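Local coordinates for protein N-acetylgalactosaminyltransferase 7 (PDB 6IWR) that belongs to the polypeptide GalNAc transferase family, joining a glycosyltransferase domain of the GT-A fold to a ricin-type beta-trefoil lectin domain, at residues Glu158-Leu163 against Lys195-Glu200; Arg165-Val170 against Lys203-Leu208; Arg407-Trp412 against Asp418-Ser423. One frame throughout, in Å; residues are numbered along the deposited sequence.

Contact 1: Glu158-Leu163 against Lys195-Glu200; sequences EGWSTL and KEKLDE
W160 and K197 show how a lysine can serve an indole with both its carbon chain and its charge. The two side chains approach from opposite directions, and K197 lies over one face of the six-membered ring. Its CE is 3.4 Å from the centroid of the W160 six-membered ring in a CH-pi contact, while CG sits farther out, over the rim. The aliphatic chain runs extended until its last torsion (chi4 50°), which turns NZ back over the ring, nearly on its normal. The outcome is a cation-pi contact, with K197 NZ 4.0 Å from the centroid of the W160 six-membered ring and 12° off its normal. The lysine is exposed, so this side of the contact borders solvent.

The apolar contacts lie deeper. The indole edge points at the backbone of the second helix, W160 CZ3 coming 3.9 Å from L198 CA in the plane of the ring. Farther into the protein L163 and L198 cross at about a right angle and meet through single methyls, L163 CD2 to L198 CD2 at 4.0 Å. Both leucines also rest on F155 of strand 149-155, and Y201 adds an edge-to-face partner for W160.

Hydrogen bonding secures the start of the second helix. The N-cap residue E196 gives its N-H to D199 OD2 at 3.2 Å, half of a capping box, from the anti side and 35° out of the carboxylate plane. D199 OD1 holds R213 of strand 209-213 in a salt bridge, so one carboxylate ties helix to sheet.

Two neighbouring helices of successive beta-alpha-beta crossovers, packed on the parallel part of the mixed sheet, are characteristic of the Rossmann-like half of the GT-A fold.

Contact 2: Arg165-Val170 against Lys203-Leu208; sequences RTVHSV and KLWNGL
H168 offers its imidazole to W205 with both nitrogens already engaged: ND1 is hydrogen-bonded to D126 OD1, and NE2 to the hydroxyl of Y201. Held at two points of its rim, the ring has little freedom to rotate, and one of its faces is presented to the indole. The carboxylate beside ND1 would tend to make the imidazole more electron-rich.

W205 enters edge first. The pair forms a T-shaped stack with centroids of the H168 ring and the W205 six-membered ring 5.2 Å apart and planes at 73°. The touching atom is W205 CZ2, 3.6 Å from H168 NE2 and set toward the rim of the imidazole. The indole reaches the helix because its CG stands opposite the carbonyl carbon, next to the backbone N (chi1 -67°).

The faces of the indole are used as well. V167 CG1 covers one, 4.0 Å from the centroid of the W205 six-membered ring and 25° off its normal, a CH-pi contact. L204 CD1 lies over the opposite face, so the ring is sandwiched between methyl groups. M164 and I171, one turn to each side along helix 160-173, also touch W205.

Directly after the tryptophan the chain reverses in a type I' turn, closed by L208 N to W205 O at 3.1 Å, with N206 and G207 both at positive phi. The turn delivers the chain to strand 209-213, and L208 already shares backbone hydrogen bonds with I182 of strand 179-186. An aromatic residue thus joins the helix-to-strand return of one beta-alpha-beta crossover to helix 160-173 of the neighbouring crossover in the GT-A fold.

Contact 3: Arg407-Trp412 against Asp418-Ser423; sequences RVVEVW and DYFYAS
E410 and Y421 meet through one hydrogen bond, Y421 OH giving its proton to E410 OE1 at 2.6 Å. The acceptor uses its anti lone pair, the one pointing away from OE2, and the carboxylate lies at the edge of the phenol with the two planes only 25° apart. Beside this polar link V409 covers a face of F420: V409 CG2 stands 4.1 Å from the centroid of the F420 ring, 21° off the normal. V409 CG2 is anti to the carbonyl carbon, and the phenylalanine ring swings to it with CG opposite its own backbone N (chi1 175°).

These residues join helix 400-412 to helix 417-423, two consecutive helices linked by a short loop; the buried pair between them is apolar, the partly exposed pair polar. The second oxygen, E410 OE2, makes a salt bridge to K417 just ahead of the second segment, so both carboxylate oxygens are engaged. Y405 and V406, a turn earlier on the first helix, also pack on F420. Farther out, R407 anchors the first helix through a salt bridge to D346, while A422 O on the second accepts from N471 of strand 471-474.

In the fold
Contacts 1 and 2 share helix 160-173 and follow each other along it, their centres 11 Å apart. Each sets this helix against part of the connection between strands 179-186 and 209-213: first the short helix 197-201, then the segment leading into the turn. Y201 bridges them, meeting W160 in one and H168 in the other. Both centre on a tryptophan, though charge over a ring in contact 1 gives way to ring against ring in contact 2. Contact 3 lies about 40 and 42 Å from contacts 1 and 2 between centres, across the chain's centre and closer to it. All three are partly buried; contact 3 alone lacks exposed touching residues and has a hydrogen bond across its segments.

Contact 1: Glu158-Leu163 against Lys195-Glu200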
loop_
_atom_site.group_PDB
_atom_site.type_symbol
_atom_site.label_atom_id
_atom_site.label_comp_id
_atom_site.label_asym_id
_atom_site.label_seq_id
_atom_site.Cartn_x
_atom_site.Cartn_y
_atom_site.Cartn_z
ATOM N N GLU A 158 -17.120 -5.707 17.223
ATOM C CA GLU A 158 -16.090 -6.714 17.428
ATOM C C GLU A 158 -16.597 -8.110 17.079
ATOM O O GLU A 158 -17.784 -8.425 17.222
ATOM C CB GLU A 158 -15.617 -6.675 18.879
ATOM C CG GLU A 158 -14.393 -7.514 19.164
ATOM C CD GLU A 158 -13.109 -6.900 18.597
ATOM O OE1 GLU A 158 -13.078 -5.668 18.339
ATOM O OE2 GLU A 158 -12.132 -7.664 18.408
ATOM N N GLY A 159 -15.681 -8.945 16.598
ATOM C CA GLY A 159 -16.018 -10.340 16.376
ATOM C C GLY A 159 -16.327 -11.045 17.688
ATOM O O GLY A 159 -15.694 -10.798 18.717
ATOM N N TRP A 160 -17.306 -11.946 17.644
ATOM C CA TRP A 160 -17.781 -12.576 18.870
ATOM C C TRP A 160 -16.652 -13.267 19.638
ATOM O O TRP A 160 -16.512 -13.105 20.854
ATOM C CB TRP A 160 -18.882 -13.571 18.525
ATOM C CG TRP A 160 -19.285 -14.424 19.659
ATOM C CD1 TRP A 160 -18.721 -15.601 20.039
ATOM C CD2 TRP A 160 -20.353 -14.163 20.582
ATOM N NE1 TRP A 160 -19.376 -16.090 21.148
ATOM C CE2 TRP A 160 -20.379 -15.220 21.499
ATOM C CE3 TRP A 160 -21.286 -13.132 20.717
ATOM C CZ2 TRP A 160 -21.298 -15.275 22.547
ATOM C CZ3 TRP A 160 -22.205 -13.198 21.750
ATOM C CH2 TRP A 160 -22.205 -14.258 22.645
ATOM N N SER A 161 -15.849 -14.059 18.953
ATOM C CA SER A 161 -14.894 -14.876 19.677
ATOM C C SER A 161 -13.707 -14.063 20.165
ATOM O O SER A 161 -13.161 -14.369 21.230
ATOM C CB SER A 161 -14.440 -16.052 18.804
ATOM O OG SER A 161 -13.588 -15.644 17.752
ATOM N N THR A 162 -13.302 -13.025 19.442
ATOM C CA THR A 162 -12.282 -12.152 20.004
ATOM C C THR A 162 -12.811 -11.389 21.221
ATOM O O THR A 162 -12.096 -11.226 22.213
ATOM C CB THR A 162 -11.755 -11.190 18.933
ATOM O OG1 THR A 162 -12.853 -10.622 18.210
ATOM C CG2 THR A 162 -10.849 -11.929 17.968
ATOM N N LEU A 163 -14.060 -10.931 21.180
ATOM C CA LEU A 163 -14.617 -10.195 22.311
ATOM C C LEU A 163 -14.741 -11.094 23.533
ATOM O O LEU A 163 -14.353 -10.708 24.645
ATOM C CB LEU A 163 -15.984 -9.611 21.944
ATOM C CG LEU A 163 -16.758 -8.946 23.091
ATOM C CD1 LEU A 163 -15.848 -7.943 23.786
ATOM C CD2 LEU A 163 -18.053 -8.269 22.615
ATOM N N LYS A 195 -25.895 -8.224 19.984
ATOM C CA LYS A 195 -27.044 -7.851 20.780
ATOM C C LYS A 195 -28.004 -9.006 20.968
ATOM O O LYS A 195 -28.310 -9.710 20.027
ATOM C CB LYS A 195 -27.760 -6.702 20.100
ATOM C CG LYS A 195 -28.286 -7.053 18.729
ATOM C CD LYS A 195 -27.790 -6.077 17.684
ATOM C CE LYS A 195 -28.939 -5.324 17.056
ATOM N NZ LYS A 195 -28.457 -4.170 16.263
ATOM N N GLU A 196 -28.519 -9.172 22.167
ATOM C CA GLU A 196 -29.436 -10.260 22.477
ATOM C C GLU A 196 -28.716 -11.564 22.618
ATOM O O GLU A 196 -28.767 -12.171 23.660
ATOM C CB GLU A 196 -30.518 -10.406 21.418
ATOM C CG GLU A 196 -31.719 -9.514 21.613
ATOM C CD GLU A 196 -31.892 -8.542 20.471
ATOM O OE1 GLU A 196 -31.317 -8.790 19.404
ATOM O OE2 GLU A 196 -32.594 -7.529 20.633
ATOM N N LYS A 197 -28.007 -11.980 21.586
ATOM C CA LYS A 197 -27.180 -13.153 21.706
ATOM C C LYS A 197 -26.162 -12.830 22.770
ATOM O O LYS A 197 -25.857 -13.648 23.604
ATOM C CB LYS A 197 -26.506 -13.476 20.384
ATOM C CG LYS A 197 -25.275 -14.342 20.515
ATOM C CD LYS A 197 -24.579 -14.494 19.187
ATOM C CE LYS A 197 -23.429 -15.482 19.249
ATOM N NZ LYS A 197 -23.797 -16.774 19.865
ATOM N N LEU A 198 -25.667 -11.603 22.745
ATOM C CA LEU A 198 -24.756 -11.115 23.759
ATOM C C LEU A 198 -25.386 -10.960 25.130
ATOM O O LEU A 198 -24.835 -11.410 26.109
ATOM C CB LEU A 198 -24.158 -9.790 23.299
ATOM C CG LEU A 198 -23.106 -9.052 24.111
ATOM C CD1 LEU A 198 -22.583 -9.919 25.219
ATOM C CD2 LEU A 198 -21.968 -8.636 23.215
ATOM N N ASP A 199 -26.569 -10.365 25.189
ATOM C CA ASP A 199 -27.279 -10.222 26.457
ATOM C C ASP A 199 -27.523 -11.571 27.102
ATOM O O ASP A 199 -27.310 -11.741 28.306
ATOM C CB ASP A 199 -28.600 -9.510 26.243
ATOM C CG ASP A 199 -28.416 -8.073 25.983
ATOM O OD1 ASP A 199 -27.826 -7.399 26.849
ATOM O OD2 ASP A 199 -28.842 -7.617 24.912
ATOM N N GLU A 200 -27.940 -12.555 26.306
ATOM C CA GLU A 200 -28.276 -13.858 26.863
ATOM C C GLU A 200 -27.025 -14.635 27.271
ATOM O O GLU A 200 -26.964 -15.188 28.379
ATOM C CB GLU A 200 -29.119 -14.640 25.860
ATOM C CG GLU A 200 -30.188 -15.504 26.507
ATOM C CD GLU A 200 -31.209 -14.692 27.274
ATOM O OE1 GLU A 200 -31.556 -13.564 26.837
ATOM O OE2 GLU A 200 -31.658 -15.193 28.324
#

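Contact 2: Arg165-Val170 against Lys203-Leu208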
loop_
_atom_site.group_PDB
_atom_site.type_symbol
_atom_site.label_atom_id
_atom_site.label_comp_id
_atom_site.label_asym_id
_atom_site.label_seq_id
_atom_site.Cartn_x
_atom_site.Cartn_y
_atom_site.Cartn_z
ATOM N N ARG A 165 -13.209 -13.892 24.182
ATOM C CA ARG A 165 -11.942 -14.410 24.691
ATOM C C ARG A 165 -11.258 -13.383 25.581
ATOM O O ARG A 165 -10.616 -13.750 26.575
ATOM C CB ARG A 165 -11.028 -14.845 23.545
ATOM C CG ARG A 165 -9.691 -15.480 23.990
ATOM C CD ARG A 165 -9.131 -16.516 22.966
ATOM N NE ARG A 165 -9.196 -15.988 21.607
ATOM C CZ ARG A 165 -9.896 -16.507 20.606
ATOM N NH1 ARG A 165 -9.885 -15.885 19.431
ATOM N NH2 ARG A 165 -10.582 -17.637 20.751
ATOM N N THR A 166 -11.395 -12.089 25.262
ATOM C CA THR A 166 -10.893 -11.060 26.166
ATOM C C THR A 166 -11.480 -11.259 27.557
ATOM O O THR A 166 -10.757 -11.380 28.555
ATOM C CB THR A 166 -11.276 -9.671 25.667
ATOM O OG1 THR A 166 -11.005 -9.544 24.268
ATOM C CG2 THR A 166 -10.519 -8.600 26.450
ATOM N N VAL A 167 -12.816 -11.303 27.609
ATOM C CA VAL A 167 -13.544 -11.470 28.857
ATOM C C VAL A 167 -13.181 -12.790 29.522
ATOM O O VAL A 167 -12.860 -12.834 30.719
ATOM C CB VAL A 167 -15.061 -11.353 28.597
ATOM C CG1 VAL A 167 -15.856 -11.773 29.837
ATOM C CG2 VAL A 167 -15.426 -9.912 28.199
ATOM N N HIS A 168 -13.271 -13.895 28.777
ATOM C CA HIS A 168 -12.885 -15.179 29.355
ATOM C C HIS A 168 -11.490 -15.084 29.956
ATOM O O HIS A 168 -11.256 -15.489 31.101
ATOM C CB HIS A 168 -12.939 -16.298 28.300
ATOM C CG HIS A 168 -14.295 -16.919 28.137
ATOM N ND1 HIS A 168 -14.617 -18.162 28.643
ATOM C CD2 HIS A 168 -15.412 -16.470 27.515
ATOM C CE1 HIS A 168 -15.873 -18.447 28.344
ATOM N NE2 HIS A 168 -16.377 -17.440 27.655
ATOM N N SER A 169 -10.555 -14.511 29.204
ATOM C CA SER A 169 -9.189 -14.394 29.687
ATOM C C SER A 169 -9.136 -13.614 31.000
ATOM O O SER A 169 -8.469 -14.037 31.949
ATOM C CB SER A 169 -8.335 -13.766 28.584
ATOM O OG SER A 169 -7.685 -12.584 28.983
ATOM N N VAL A 170 -9.870 -12.498 31.092
ATOM C CA VAL A 170 -9.883 -11.697 32.321
ATOM C C VAL A 170 -10.468 -12.496 33.480
ATOM O O VAL A 170 -9.918 -12.513 34.596
ATOM C CB VAL A 170 -10.666 -10.389 32.105
ATOM C CG1 VAL A 170 -10.914 -9.704 33.453
ATOM C CG2 VAL A 170 -9.931 -9.475 31.139
ATOM N N LYS A 203 -25.203 -13.878 30.686
ATOM C CA LYS A 203 -25.763 -14.437 31.913
ATOM C C LYS A 203 -24.880 -15.543 32.478
ATOM O O LYS A 203 -25.011 -15.901 33.653
ATOM C CB LYS A 203 -27.192 -14.938 31.650
ATOM C CG LYS A 203 -28.201 -13.789 31.499
ATOM C CD LYS A 203 -29.629 -14.236 31.291
ATOM C CE LYS A 203 -30.452 -13.145 30.628
ATOM N NZ LYS A 203 -31.882 -13.502 30.394
ATOM N N LEU A 204 -23.962 -16.063 31.663
ATOM C CA LEU A 204 -23.021 -17.097 32.086
ATOM C C LEU A 204 -22.333 -16.773 33.409
ATOM O O LEU A 204 -21.967 -17.682 34.159
ATOM C CB LEU A 204 -21.987 -17.280 30.975
ATOM C CG LEU A 204 -21.090 -18.506 30.867
ATOM C CD1 LEU A 204 -19.688 -18.030 30.480
ATOM C CD2 LEU A 204 -21.072 -19.364 32.127
ATOM N N TRP A 205 -22.126 -15.486 33.710
ATOM C CA TRP A 205 -21.309 -15.046 34.842
ATOM C C TRP A 205 -22.130 -14.386 35.951
ATOM O O TRP A 205 -21.571 -13.713 36.825
ATOM C CB TRP A 205 -20.219 -14.088 34.362
ATOM C CG TRP A 205 -19.188 -14.714 33.504
ATOM C CD1 TRP A 205 -18.202 -15.573 33.901
ATOM C CD2 TRP A 205 -19.001 -14.507 32.102
ATOM N NE1 TRP A 205 -17.433 -15.935 32.831
ATOM C CE2 TRP A 205 -17.900 -15.300 31.711
ATOM C CE3 TRP A 205 -19.669 -13.748 31.138
ATOM C CZ2 TRP A 205 -17.450 -15.363 30.399
ATOM C CZ3 TRP A 205 -19.220 -13.796 29.834
ATOM C CH2 TRP A 205 -18.115 -14.603 29.474
ATOM N N ASN A 206 -23.445 -14.533 35.920
ATOM C CA ASN A 206 -24.281 -14.207 37.072
ATOM C C ASN A 206 -24.266 -12.732 37.400
ATOM O O ASN A 206 -24.445 -12.357 38.557
ATOM C CB ASN A 206 -23.864 -14.999 38.303
ATOM C CG ASN A 206 -24.105 -16.469 38.132
ATOM O OD1 ASN A 206 -23.360 -17.299 38.643
ATOM N ND2 ASN A 206 -25.141 -16.805 37.376
ATOM N N GLY A 207 -24.086 -11.874 36.403
ATOM C CA GLY A 207 -24.089 -10.451 36.675
ATOM C C GLY A 207 -22.724 -9.845 36.882
ATOM O O GLY A 207 -22.617 -8.622 36.958
ATOM N N LEU A 208 -21.671 -10.658 36.965
ATOM C CA LEU A 208 -20.323 -10.110 37.051
ATOM C C LEU A 208 -20.008 -9.250 35.834
ATOM O O LEU A 208 -19.337 -8.215 35.952
ATOM C CB LEU A 208 -19.313 -11.254 37.182
ATOM C CG LEU A 208 -18.009 -11.008 37.959
ATOM C CD1 LEU A 208 -16.856 -11.054 36.984
ATOM C CD2 LEU A 208 -18.022 -9.700 38.754
#

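Contact 3: Arg407-Trp412 against Asp418-Ser423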
loop_
_atom_site.group_PDB
_atom_site.type_symbol
_atom_site.label_atom_id
_atom_site.label_comp_id
_atom_site.label_asym_id
_atom_site.label_seq_id
_atom_site.Cartn_x
_atom_site.Cartn_y
_atom_site.Cartn_z
ATOM N N ARG A 407 -5.895 20.706 20.467
ATOM C CA ARG A 407 -6.405 20.929 21.813
ATOM C C ARG A 407 -5.377 20.489 22.842
ATOM O O ARG A 407 -5.041 21.233 23.769
ATOM C CB ARG A 407 -7.734 20.197 22.001
ATOM C CG ARG A 407 -8.836 20.655 21.034
ATOM C CD ARG A 407 -10.127 19.922 21.278
ATOM N NE ARG A 407 -10.560 20.059 22.660
ATOM C CZ ARG A 407 -11.238 21.104 23.138
ATOM N NH1 ARG A 407 -11.541 22.126 22.353
ATOM N NH2 ARG A 407 -11.598 21.153 24.416
ATOM N N VAL A 408 -4.816 19.302 22.662
ATOM C CA VAL A 408 -3.837 18.817 23.624
ATOM C C VAL A 408 -2.661 19.769 23.710
ATOM O O VAL A 408 -2.231 20.149 24.807
ATOM C CB VAL A 408 -3.377 17.397 23.262
ATOM C CG1 VAL A 408 -2.321 16.924 24.269
ATOM C CG2 VAL A 408 -4.575 16.462 23.250
ATOM N N VAL A 409 -2.116 20.159 22.551
ATOM C CA VAL A 409 -0.895 20.962 22.529
ATOM C C VAL A 409 -1.145 22.328 23.154
ATOM O O VAL A 409 -0.343 22.815 23.963
ATOM C CB VAL A 409 -0.363 21.090 21.091
ATOM C CG1 VAL A 409 0.643 22.252 20.984
ATOM C CG2 VAL A 409 0.266 19.756 20.621
ATOM N N GLU A 410 -2.268 22.962 22.789
ATOM C CA GLU A 410 -2.542 24.321 23.230
ATOM C C GLU A 410 -2.705 24.407 24.750
ATOM O O GLU A 410 -2.415 25.456 25.353
ATOM C CB GLU A 410 -3.793 24.853 22.523
ATOM C CG GLU A 410 -3.569 25.516 21.135
ATOM C CD GLU A 410 -2.503 26.599 21.141
ATOM O OE1 GLU A 410 -1.817 26.771 20.098
ATOM O OE2 GLU A 410 -2.343 27.264 22.191
ATOM N N VAL A 411 -3.157 23.334 25.403
ATOM C CA VAL A 411 -3.345 23.432 26.848
ATOM C C VAL A 411 -2.101 22.970 27.615
ATOM O O VAL A 411 -1.851 23.456 28.717
ATOM C CB VAL A 411 -4.625 22.683 27.298
ATOM C CG1 VAL A 411 -4.794 21.432 26.532
ATOM C CG2 VAL A 411 -4.563 22.342 28.789
ATOM N N TRP A 412 -1.276 22.092 27.037
ATOM C CA TRP A 412 -0.227 21.422 27.806
ATOM C C TRP A 412 1.198 21.721 27.367
ATOM O O TRP A 412 2.092 21.685 28.212
ATOM C CB TRP A 412 -0.435 19.895 27.789
ATOM C CG TRP A 412 -1.660 19.482 28.528
ATOM C CD1 TRP A 412 -2.825 18.972 28.000
ATOM C CD2 TRP A 412 -1.883 19.604 29.938
ATOM N NE1 TRP A 412 -3.755 18.761 29.017
ATOM C CE2 TRP A 412 -3.195 19.141 30.207
ATOM C CE3 TRP A 412 -1.109 20.081 31.001
ATOM C CZ2 TRP A 412 -3.732 19.138 31.488
ATOM C CZ3 TRP A 412 -1.652 20.073 32.281
ATOM C CH2 TRP A 412 -2.944 19.606 32.511
ATOM N N ASP A 418 5.220 25.718 19.439
ATOM C CA ASP A 418 5.974 26.110 18.244
ATOM C C ASP A 418 6.526 24.904 17.492
ATOM O O ASP A 418 6.523 24.882 16.253
ATOM C CB ASP A 418 7.135 27.038 18.619
ATOM C CG ASP A 418 6.677 28.305 19.288
ATOM O OD1 ASP A 418 5.462 28.594 19.248
ATOM O OD2 ASP A 418 7.542 28.997 19.868
ATOM N N TYR A 419 7.046 23.909 18.214
ATOM C CA TYR A 419 7.565 22.731 17.523
ATOM C C TYR A 419 6.443 21.960 16.833
ATOM O O TYR A 419 6.619 21.467 15.714
ATOM C CB TYR A 419 8.339 21.843 18.502
ATOM C CG TYR A 419 9.459 22.602 19.165
ATOM C CD1 TYR A 419 10.490 23.120 18.403
ATOM C CD2 TYR A 419 9.458 22.848 20.531
ATOM C CE1 TYR A 419 11.496 23.840 18.961
ATOM C CE2 TYR A 419 10.474 23.568 21.113
ATOM C CZ TYR A 419 11.496 24.060 20.319
ATOM O OH TYR A 419 12.530 24.786 20.865
ATOM N N PHE A 420 5.276 21.857 17.467
ATOM C CA PHE A 420 4.181 21.138 16.830
ATOM C C PHE A 420 3.728 21.849 15.553
ATOM O O PHE A 420 3.453 21.202 14.529
ATOM C CB PHE A 420 3.019 20.976 17.803
ATOM C CG PHE A 420 1.820 20.353 17.180
ATOM C CD1 PHE A 420 1.754 18.981 16.974
ATOM C CD2 PHE A 420 0.773 21.139 16.752
ATOM C CE1 PHE A 420 0.643 18.416 16.363
ATOM C CE2 PHE A 420 -0.325 20.583 16.136
ATOM C CZ PHE A 420 -0.392 19.229 15.942
ATOM N N TYR A 421 3.670 23.189 15.588
ATOM C CA TYR A 421 3.238 23.977 14.439
ATOM C C TYR A 421 4.272 24.011 13.309
ATOM O O TYR A 421 3.881 24.099 12.136
ATOM C CB TYR A 421 2.878 25.380 14.910
ATOM C CG TYR A 421 1.597 25.426 15.709
ATOM C CD1 TYR A 421 0.501 24.650 15.336
ATOM C CD2 TYR A 421 1.475 26.243 16.826
ATOM C CE1 TYR A 421 -0.675 24.676 16.048
ATOM C CE2 TYR A 421 0.294 26.278 17.558
ATOM C CZ TYR A 421 -0.778 25.493 17.154
ATOM O OH TYR A 421 -1.955 25.521 17.868
ATOM N N ALA A 422 5.571 23.930 13.627
ATOM C CA ALA A 422 6.583 23.708 12.597
ATOM C C ALA A 422 6.420 22.348 11.926
ATOM O O ALA A 422 6.632 22.228 10.712
ATOM C CB ALA A 422 7.990 23.823 13.186
ATOM N N SER A 423 6.041 21.317 12.692
ATOM C CA SER A 423 5.811 20.009 12.090
ATOM C C SER A 423 4.521 19.983 11.291
ATOM O O SER A 423 4.478 19.365 10.228
ATOM C CB SER A 423 5.784 18.922 13.161
ATOM O OG SER A 423 6.963 18.946 13.936
#